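Local coordinates for protein peptidoglycan glycosyltransferase (Atopobium parvulum, PDB 4OVD) that belongs to the penicillin-binding protein family and carries a dimerisation domain and a transpeptidase domain, at residues A[307-311]-A[363-368]. Sequence-based numbering, arbitrary orientation.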
# COMPACT_ATOMS: atom_id res chain seq x y z
N ASP A 307 8.22 -15.82 -13.83
CA ASP A 307 7.11 -16.74 -13.79
C ASP A 307 6.84 -17.25 -15.17
O ASP A 307 6.24 -18.28 -15.32
CB ASP A 307 5.84 -16.13 -13.22
CG ASP A 307 4.91 -17.23 -12.64
OD1 ASP A 307 5.37 -18.06 -11.77
OD2 ASP A 307 3.75 -17.24 -13.08
N ASN A 308 7.20 -16.51 -16.20
CA ASN A 308 7.01 -17.04 -17.57
C ASN A 308 8.24 -17.84 -18.05
O ASN A 308 8.32 -18.25 -19.19
CB ASN A 308 6.73 -15.90 -18.52
CG ASN A 308 5.24 -15.55 -18.56
OD1 ASN A 308 4.51 -16.17 -19.25
ND2 ASN A 308 4.85 -14.51 -17.90
N ASN A 309 9.24 -18.00 -17.18
CA ASN A 309 10.44 -18.81 -17.46
C ASN A 309 11.27 -18.22 -18.61
O ASN A 309 11.81 -18.92 -19.45
CB ASN A 309 10.09 -20.27 -17.74
CG ASN A 309 9.37 -20.99 -16.56
OD1 ASN A 309 8.42 -21.71 -16.77
ND2 ASN A 309 9.78 -20.75 -15.35
N LEU A 310 11.40 -16.91 -18.58
CA LEU A 310 12.11 -16.22 -19.59
C LEU A 310 13.49 -15.83 -19.13
O LEU A 310 14.31 -15.44 -19.95
CB LEU A 310 11.34 -14.99 -20.01
CG LEU A 310 9.95 -15.28 -20.56
CD1 LEU A 310 9.27 -13.97 -20.86
CD2 LEU A 310 9.90 -16.16 -21.78
N PHE A 311 13.73 -15.90 -17.84
CA PHE A 311 15.03 -15.68 -17.26
C PHE A 311 14.94 -16.01 -15.82
O PHE A 311 13.83 -16.23 -15.29
CB PHE A 311 15.48 -14.18 -17.40
CG PHE A 311 14.43 -13.16 -17.05
CD1 PHE A 311 14.13 -12.85 -15.75
CD2 PHE A 311 13.76 -12.48 -18.08
CE1 PHE A 311 13.17 -11.87 -15.45
CE2 PHE A 311 12.79 -11.54 -17.78
CZ PHE A 311 12.51 -11.23 -16.47
N LEU A 363 12.76 -9.69 -24.01
CA LEU A 363 12.43 -11.01 -23.54
C LEU A 363 10.97 -11.22 -23.22
O LEU A 363 10.44 -12.23 -23.59
CB LEU A 363 13.22 -11.31 -22.28
CG LEU A 363 14.74 -11.17 -22.49
CD1 LEU A 363 15.46 -11.35 -21.18
CD2 LEU A 363 15.19 -12.23 -23.49
N ILE A 364 10.33 -10.29 -22.48
CA ILE A 364 8.94 -10.54 -22.07
C ILE A 364 8.00 -10.28 -23.21
O ILE A 364 7.19 -11.16 -23.56
CB ILE A 364 8.55 -9.73 -20.84
CG1 ILE A 364 9.63 -9.89 -19.73
CG2 ILE A 364 7.15 -10.09 -20.35
CD1 ILE A 364 9.45 -8.98 -18.53
N GLY A 365 8.05 -9.09 -23.79
CA GLY A 365 7.15 -8.81 -24.89
C GLY A 365 5.96 -8.15 -24.22
O GLY A 365 5.62 -8.45 -23.07
N ASP A 366 5.27 -7.29 -24.97
CA ASP A 366 4.15 -6.53 -24.43
C ASP A 366 2.99 -7.39 -24.02
O ASP A 366 2.37 -7.15 -23.01
CB ASP A 366 3.69 -5.52 -25.49
CG ASP A 366 4.67 -4.36 -25.61
OD1 ASP A 366 5.61 -4.26 -24.75
OD2 ASP A 366 4.47 -3.54 -26.51
N LYS A 367 2.69 -8.38 -24.83
CA LYS A 367 1.57 -9.27 -24.54
C LYS A 367 1.69 -9.97 -23.19
O LYS A 367 0.73 -9.94 -22.41
CB LYS A 367 1.42 -10.31 -25.65
CG LYS A 367 0.31 -11.32 -25.36
CD LYS A 367 -0.07 -12.09 -26.62
CE LYS A 367 -0.98 -13.23 -26.25
NZ LYS A 367 -1.43 -13.88 -27.48
N ARG A 368 2.82 -10.67 -22.95
CA ARG A 368 2.99 -11.35 -21.66
C ARG A 368 3.12 -10.33 -20.56
O ARG A 368 2.70 -10.60 -19.42
CB ARG A 368 4.18 -12.34 -21.65
CG ARG A 368 3.90 -13.59 -22.47
CD ARG A 368 5.06 -14.58 -22.51
NE ARG A 368 6.23 -14.00 -23.17
CZ ARG A 368 7.12 -14.73 -23.83
NH1 ARG A 368 6.91 -16.03 -23.97
NH2 ARG A 368 8.19 -14.13 -24.40
O HOH W 1 2.46 -13.01 -18.28
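Leu-310 meets Arg-368 from the opposite direction and lays its two methyls over one face of the guanidinium. CD2 of Leu-310 sits 3.4 Å above that plane, offset toward its rim. The other methyl, Leu-310 CD1, also reaches the backbone of the helix end and lies 3.4 Å from Leu-363 O. The guanidinium is itself fixed by bonds within 363-368. The chain of Arg-368 bends at chi3 (-63°), which turns the group back to the carbonyls that end helix 353-364. NE and NH2 both grip Ile-364 O, which lies in the guanidinium plane. Arg-368 NE lies 3.0 Å from Ile-364 O, in the carbonyl plane, while NH2 comes from above it. A weak bond from NH2 to Leu-363 O adds to the grip. The bonds fix the rotation of the guanidinium, and so set the face on which Leu-310 rests.

Phe-311 packs on the same helix end. CG of Phe-311 lies between the backbone N and the carbonyl carbon (chi1 45°), and the CD2-CE2 side of the ring is turned to Leu-363 and Ile-364. Ile-364 CG1 stands at the ring edge, 4.1 Å from Phe-311 CE2. Leu-363 CD1 comes obliquely, 3.7 Å from Phe-311 CD2. Ile-364 also touches Thr-301 and Ile-304 of helix 298-307.

Asn-308 passes the arginine chain at a slant, with Asn-308 OD1 3.7 Å from Arg-368 CD. Its ND2 donates to one water (2.8 Å from Asn-308 ND2), which in turn donates to Arg-368 O. The same ND2 bonds to Ile-304 O.

The contact thus joins the turn after helix 298-307 to the break between helices 353-364 and 366-375, within the transpeptidase domain. Helix 298-307 finishes in a Schellman motif at Asn-309. At the break Gly-365, with positive phi, ends one helix and is the N-cap of the next.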